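Local coordinates for gentamicin resistance protein (Enterococcus gallinarum, PDB 3TDW), which probably confers gentamicin resistance by transferring a phosphoryl group from a nucleotide, GTP in preference to ATP, to the 2''-hydroxyl of aminoglycosides, at residues 56-61 against 139-144; 192-197 against 214-219. The protein carries 1 engineered substitution. One frame throughout, in Å; residues are numbered along the deposited sequence.

Interaction 1 (56-61 against 139-144); sequences LNKEIQ and GVPVTN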
loop_
_atom_site.group_PDB
_atom_site.type_symbol
_atom_site.label_atom_id
_atom_site.label_comp_id
_atom_site.label_asym_id
_atom_site.label_seq_id
_atom_site.Cartn_x
_atom_site.Cartn_y
_atom_site.Cartn_z
ATOM N N LEU A 56 11.976 5.536 -2.350
ATOM C CA LEU A 56 12.950 4.543 -2.821
ATOM C C LEU A 56 14.207 4.473 -1.935
ATOM O O LEU A 56 14.753 3.387 -1.689
ATOM C CB LEU A 56 13.328 4.819 -4.282
ATOM C CG LEU A 56 14.378 3.888 -4.882
ATOM C CD1 LEU A 56 13.911 2.428 -4.844
ATOM C CD2 LEU A 56 14.704 4.312 -6.315
ATOM N N ASN A 57 14.702 5.622 -1.464
ATOM C CA ASN A 57 15.891 5.594 -0.613
ATOM C C ASN A 57 15.624 4.795 0.663
ATOM O O ASN A 57 16.489 4.069 1.144
ATOM C CB ASN A 57 16.397 7.006 -0.291
ATOM C CG ASN A 57 17.346 7.551 -1.365
ATOM O OD1 ASN A 57 17.220 8.701 -1.782
ATOM N ND2 ASN A 57 18.298 6.726 -1.810
ATOM N N LYS A 58 14.401 4.910 1.183
ATOM C CA LYS A 58 13.960 4.104 2.319
ATOM C C LYS A 58 13.937 2.618 1.940
ATOM O O LYS A 58 14.442 1.776 2.677
ATOM C CB LYS A 58 12.564 4.560 2.776
ATOM C CG LYS A 58 11.964 3.776 3.957
ATOM C CD LYS A 58 10.904 2.785 3.503
ATOM C CE LYS A 58 9.826 3.408 2.610
ATOM N NZ LYS A 58 8.825 4.275 3.287
ATOM N N GLU A 59 13.365 2.291 0.783
ATOM C CA GLU A 59 13.301 0.883 0.371
ATOM C C GLU A 59 14.682 0.276 0.172
ATOM O O GLU A 59 14.898 -0.899 0.468
ATOM C CB GLU A 59 12.472 0.690 -0.900
ATOM C CG GLU A 59 11.003 1.104 -0.791
ATOM C CD GLU A 59 10.263 0.904 -2.102
ATOM O OE1 GLU A 59 10.228 1.844 -2.931
ATOM O OE2 GLU A 59 9.739 -0.206 -2.311
ATOM N N ILE A 60 15.614 1.072 -0.342
ATOM C CA ILE A 60 16.972 0.590 -0.570
ATOM C C ILE A 60 17.612 0.114 0.732
ATOM O O ILE A 60 18.352 -0.876 0.749
ATOM C CB ILE A 60 17.823 1.677 -1.246
ATOM C CG1 ILE A 60 17.400 1.816 -2.708
ATOM C CG2 ILE A 60 19.328 1.332 -1.173
ATOM C CD1 ILE A 60 18.031 2.998 -3.436
ATOM N N GLN A 61 17.308 0.808 1.826
ATOM C CA GLN A 61 17.843 0.460 3.140
ATOM C C GLN A 61 17.052 -0.650 3.820
ATOM O O GLN A 61 17.605 -1.467 4.551
ATOM C CB GLN A 61 17.860 1.694 4.055
ATOM C CG GLN A 61 18.721 2.853 3.553
ATOM C CD GLN A 61 18.717 4.020 4.526
ATOM O OE1 GLN A 61 17.962 4.983 4.362
ATOM N NE2 GLN A 61 19.549 3.931 5.559
ATOM N N GLY A 139 15.963 4.179 8.331
ATOM C CA GLY A 139 15.247 5.299 7.750
ATOM C C GLY A 139 13.750 5.142 7.557
ATOM O O GLY A 139 13.134 5.933 6.853
ATOM N N VAL A 140 13.143 4.131 8.168
ATOM C CA VAL A 140 11.690 3.995 8.079
ATOM C C VAL A 140 11.026 5.068 8.954
ATOM O O VAL A 140 11.343 5.182 10.138
ATOM C CB VAL A 140 11.236 2.584 8.489
ATOM C CG1 VAL A 140 9.704 2.516 8.598
ATOM C CG2 VAL A 140 11.789 1.540 7.491
ATOM N N PRO A 141 10.129 5.883 8.368
ATOM C CA PRO A 141 9.542 6.993 9.133
ATOM C C PRO A 141 8.550 6.515 10.174
ATOM O O PRO A 141 7.911 5.484 9.974
ATOM C CB PRO A 141 8.803 7.806 8.065
ATOM C CG PRO A 141 8.478 6.806 6.990
ATOM C CD PRO A 141 9.670 5.870 6.967
ATOM N N VAL A 142 8.405 7.278 11.254
ATOM C CA VAL A 142 7.434 6.948 12.277
ATOM C C VAL A 142 6.214 7.836 12.089
ATOM O O VAL A 142 6.309 9.065 12.103
ATOM C CB VAL A 142 8.027 7.101 13.697
ATOM C CG1 VAL A 142 6.960 6.828 14.748
ATOM C CG2 VAL A 142 9.214 6.160 13.864
ATOM N N THR A 143 5.066 7.206 11.886
ATOM C CA THR A 143 3.840 7.940 11.641
ATOM C C THR A 143 3.146 8.241 12.959
ATOM O O THR A 143 2.861 7.327 13.726
ATOM C CB THR A 143 2.891 7.129 10.755
ATOM O OG1 THR A 143 3.571 6.764 9.546
ATOM C CG2 THR A 143 1.648 7.946 10.417
ATOM N N ASN A 144 2.905 9.525 13.226
ATOM C CA ASN A 144 2.122 9.920 14.396
ATOM C C ASN A 144 0.669 9.901 13.980
ATOM O O ASN A 144 0.128 10.924 13.559
ATOM C CB ASN A 144 2.523 11.313 14.881
ATOM C CG ASN A 144 1.718 11.767 16.098
ATOM O OD1 ASN A 144 0.728 11.134 16.489
ATOM N ND2 ASN A 144 2.141 12.875 16.698
HETATM O O HOH W 1 15.034 6.632 4.392
#
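Lys58 carries most of this contact, meeting the loop first through CG while its ammonium end passes the proline ring. CG stands anti to the backbone N (chi1 179°), directed out from the helix, and lies 3.8 Å from Gly139 O. The same CG meets CG2 of Val140 at 4.2 Å, the methyl beside that residue's backbone N. The chain then bends at each later torsion, beginning with an unusual chi2 of -103°, and curls past the loop to cross Pro141 at about a right angle, NZ lying 4.1 Å from its CD. This folded course delivers the buried ammonium to Gly220 O and Ala222 O, which both accept hydrogen bonds from it. On the more exposed side, beside Gln61 and Gly139, the link is through solvent: one water donates to Gly139 O at 3.2 Å and, weakly, to Gln61 OE1 at 3.4 Å. Gly139, with a positive phi of 82°, is the C-prime residue of the Schellman motif that ends helix 132-137. Helix 50-66, whose Glu59 forms a salt bridge with Arg45 on strand 42-47, probably corresponds to the C helix of the kinase-like fold, where such a bridge ties helix to sheet.

Interaction 2 (192-197 against 214-219); sequences LIHGDL and TGIIDF. With MG (magnesium ion), chain C; MG (magnesium ion), chain D; GDP (guanosine-5'-diphosphate), chain B.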
loop_
_atom_site.group_PDB
_atom_site.type_symbol
_atom_site.label_atom_id
_atom_site.label_comp_id
_atom_site.label_asym_id
_atom_site.label_seq_id
_atom_site.Cartn_x
_atom_site.Cartn_y
_atom_site.Cartn_z
ATOM N N LEU A 192 6.215 -2.019 12.415
ATOM C CA LEU A 192 6.476 -1.867 10.984
ATOM C C LEU A 192 5.263 -2.357 10.193
ATOM O O LEU A 192 4.798 -3.490 10.399
ATOM C CB LEU A 192 7.691 -2.706 10.573
ATOM C CG LEU A 192 8.054 -2.669 9.085
ATOM C CD1 LEU A 192 8.520 -1.271 8.691
ATOM C CD2 LEU A 192 9.124 -3.690 8.757
ATOM N N ILE A 193 4.770 -1.511 9.281
ATOM C CA ILE A 193 3.761 -1.931 8.310
ATOM C C ILE A 193 4.267 -1.731 6.881
ATOM O O ILE A 193 5.182 -0.939 6.646
ATOM C CB ILE A 193 2.422 -1.163 8.484
ATOM C CG1 ILE A 193 2.634 0.342 8.295
ATOM C CG2 ILE A 193 1.866 -1.403 9.853
ATOM C CD1 ILE A 193 1.316 1.096 8.154
ATOM N N HIS A 194 3.685 -2.477 5.936
ATOM C CA HIS A 194 4.031 -2.351 4.509
ATOM C C HIS A 194 3.508 -1.028 3.951
ATOM O O HIS A 194 4.211 -0.310 3.207
ATOM C CB HIS A 194 3.454 -3.556 3.731
ATOM C CG HIS A 194 3.524 -3.415 2.239
ATOM N ND1 HIS A 194 4.383 -4.161 1.449
ATOM C CD2 HIS A 194 2.824 -2.629 1.389
ATOM C CE1 HIS A 194 4.213 -3.827 0.181
ATOM N NE2 HIS A 194 3.274 -2.897 0.120
ATOM N N GLY A 195 2.266 -0.708 4.312
ATOM C CA GLY A 195 1.697 0.595 4.016
ATOM C C GLY A 195 0.988 0.742 2.683
ATOM O O GLY A 195 0.353 1.778 2.425
ATOM N N ASP A 196 1.123 -0.261 1.822
ATOM C CA ASP A 196 0.425 -0.257 0.540
ATOM C C ASP A 196 0.014 -1.680 0.183
ATOM O O ASP A 196 0.201 -2.143 -0.950
ATOM C CB ASP A 196 1.329 0.360 -0.543
ATOM C CG ASP A 196 0.554 1.177 -1.559
ATOM O OD1 ASP A 196 -0.694 1.128 -1.534
ATOM O OD2 ASP A 196 1.188 1.862 -2.391
ATOM N N LEU A 197 -0.568 -2.376 1.158
ATOM C CA LEU A 197 -0.767 -3.808 1.038
ATOM C C LEU A 197 -2.082 -4.115 0.337
ATOM O O LEU A 197 -3.071 -4.465 0.976
ATOM C CB LEU A 197 -0.713 -4.451 2.421
ATOM C CG LEU A 197 -0.473 -5.954 2.454
ATOM C CD1 LEU A 197 0.838 -6.320 1.711
ATOM C CD2 LEU A 197 -0.442 -6.422 3.901
ATOM N N THR A 214 3.003 -15.662 -4.393
ATOM C CA THR A 214 4.393 -15.836 -4.810
ATOM C C THR A 214 5.245 -14.706 -4.223
ATOM O O THR A 214 6.354 -14.930 -3.715
ATOM C CB THR A 214 4.518 -15.814 -6.360
ATOM O OG1 THR A 214 3.696 -16.834 -6.936
ATOM C CG2 THR A 214 5.958 -16.042 -6.800
ATOM N N GLY A 215 4.716 -13.489 -4.251
ATOM C CA GLY A 215 5.494 -12.380 -3.735
ATOM C C GLY A 215 4.705 -11.105 -3.549
ATOM O O GLY A 215 3.528 -11.013 -3.917
ATOM N N ILE A 216 5.375 -10.109 -2.980
ATOM C CA ILE A 216 4.737 -8.832 -2.698
ATOM C C ILE A 216 5.708 -7.732 -3.089
ATOM O O ILE A 216 6.893 -7.811 -2.772
ATOM C CB ILE A 216 4.392 -8.700 -1.211
ATOM C CG1 ILE A 216 3.287 -9.702 -0.834
ATOM C CG2 ILE A 216 3.966 -7.271 -0.885
ATOM C CD1 ILE A 216 3.003 -9.745 0.639
ATOM N N ILE A 217 5.210 -6.717 -3.783
ATOM C CA ILE A 217 6.080 -5.644 -4.256
ATOM C C ILE A 217 5.745 -4.290 -3.611
ATOM O O ILE A 217 4.880 -4.209 -2.731
ATOM C CB ILE A 217 5.999 -5.510 -5.781
ATOM C CG1 ILE A 217 4.551 -5.257 -6.217
ATOM C CG2 ILE A 217 6.539 -6.779 -6.459
ATOM C CD1 ILE A 217 4.428 -4.754 -7.655
ATOM N N ASP A 218 6.458 -3.247 -4.051
ATOM C CA ASP A 218 6.216 -1.845 -3.676
ATOM C C ASP A 218 6.175 -1.541 -2.188
ATOM O O ASP A 218 5.093 -1.373 -1.602
ATOM C CB ASP A 218 4.941 -1.294 -4.319
ATOM C CG ASP A 218 4.881 0.222 -4.263
ATOM O OD1 ASP A 218 5.883 0.857 -3.842
ATOM O OD2 ASP A 218 3.849 0.802 -4.655
ATOM N N PHE A 219 7.350 -1.414 -1.580
ATOM C CA PHE A 219 7.417 -1.140 -0.145
ATOM C C PHE A 219 7.591 0.358 0.151
ATOM O O PHE A 219 7.998 0.713 1.240
ATOM C CB PHE A 219 8.562 -1.934 0.506
ATOM C CG PHE A 219 8.247 -3.393 0.744
ATOM C CD1 PHE A 219 8.097 -3.876 2.041
ATOM C CD2 PHE A 219 8.101 -4.275 -0.316
ATOM C CE1 PHE A 219 7.824 -5.224 2.275
ATOM C CE2 PHE A 219 7.817 -5.624 -0.091
ATOM C CZ PHE A 219 7.679 -6.097 1.214
HETATM MG MG MG C . 2.482 0.499 -6.346
HETATM MG MG MG D . 4.817 2.813 -4.200
HETATM P PB GDP B . 4.485 2.820 -7.386
HETATM O O1B GDP B . 4.420 4.062 -8.234
HETATM O O2B GDP B . 3.077 2.410 -7.070
HETATM O O3B GDP B . 5.301 3.043 -6.169
HETATM O O3A GDP B . 5.214 1.685 -8.292
HETATM P PA GDP B . 5.324 0.104 -8.001
HETATM O O1A GDP B . 6.510 -0.315 -7.184
HETATM O O2A GDP B . 4.024 -0.413 -7.433
HETATM O "O5'" GDP B . 5.488 -0.476 -9.491
HETATM C "C5'" GDP B . 4.570 -0.037 -10.488
HETATM C "C4'" GDP B . 3.935 -1.241 -11.169
HETATM O "O4'" GDP B . 4.917 -1.981 -11.895
HETATM C "C3'" GDP B . 3.336 -2.245 -10.198
HETATM O "O3'" GDP B . 2.034 -1.827 -9.779
HETATM C "C2'" GDP B . 3.297 -3.494 -11.047
HETATM O "O2'" GDP B . 2.164 -3.387 -11.912
HETATM C "C1'" GDP B . 4.565 -3.363 -11.883
HETATM N N9 GDP B . 5.649 -4.121 -11.224
HETATM C C8 GDP B . 6.638 -3.630 -10.450
HETATM N N7 GDP B . 7.455 -4.622 -10.012
HETATM C C5 GDP B . 6.958 -5.777 -10.508
HETATM C C6 GDP B . 7.348 -7.198 -10.469
HETATM O O6 GDP B . 8.340 -7.570 -9.814
HETATM N N1 GDP B . 6.576 -8.081 -11.125
HETATM C C2 GDP B . 5.505 -7.689 -11.843
HETATM N N2 GDP B . 4.779 -8.628 -12.500
HETATM N N3 GDP B . 5.105 -6.404 -11.947
HETATM C C4 GDP B . 5.785 -5.429 -11.309
HETATM O O HOH W 2 4.408 0.364 0.538
HETATM O O HOH W 3 0.893 1.665 -5.241
HETATM O O HOH W 4 3.949 2.540 -2.159
HETATM O O HOH W 5 1.048 0.062 -7.999
HETATM O O HOH W 6 6.418 4.123 -3.436
HETATM O O HOH W 7 3.273 4.223 -4.510
#
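The two backbones approach most closely at His194 and Phe219, their CA atoms 5.9 Å apart, and splay from there; by Leu197 and Ile216 the CA separation is 8.3 Å. The main chains do not bond to each other directly, but a water lies within hydrogen-bonding distance of both His194 O and Asp218 O. The His194 ring presents its edge to the face of Phe219, with ND1 over the centre of the phenyl ring, centroids 4.5 Å apart and planes at 57°. Its CE1 lies 3.0 Å from Ile217 O, close to the imidazole plane. NE2 comes within 2.9 Å of Asp218 O, yet the angle is too poor for a hydrogen bond. Leu197 CD1 sits over one imidazole face, towards the rim, and also touches the methyls of Ile216. In the kinase-like fold of this family, His-Gly-Asp corresponds to the start of the catalytic loop and Asp-Phe-Gly, completed by Gly220, to the metal-binding DFG motif. Asp218 has CG anti to its backbone N (chi1 -164°), which sends the carboxylate to the metals. OD2 bridges two magnesium ions, 2.2 Å from the one also held by GDP O2A and O2B and by His201; the second takes both OD1 and OD2, with GDP O3B. Asp196 OD2 stays 3.7 Å from Asp218 OD2, the carboxylate planes turned 56° apart. A water ligand of the first ion donates to Asp196 OD2, and one of the second lies within hydrogen-bonding reach. Beside the nucleotide, Ile217 CD1 packs 3.7 Å from GDP C8.

In the fold
The centres of interactions 1 and 2 lie 13 Å apart, and the two meet directly at the phenylalanine of the DFG motif. Glu59 OE2 of helix 50-66 lies 2.8 Å from Phe219 N, at best a weak hydrogen bond, while Lys58 CE packs 3.5 Å from Phe219 O. Segment 56-61 thus borders the backbone just after the metal ligand Asp218. A second junction joins the other two segments, Val140 CG1 lying 4.0 Å from Leu192 CD1. Interaction 2 contacts GDP and its magnesium ions directly; interaction 1 stands a shell further out, the Lys58 side chain being about 7 Å from a magnesium ion and about 10 Å from GDP.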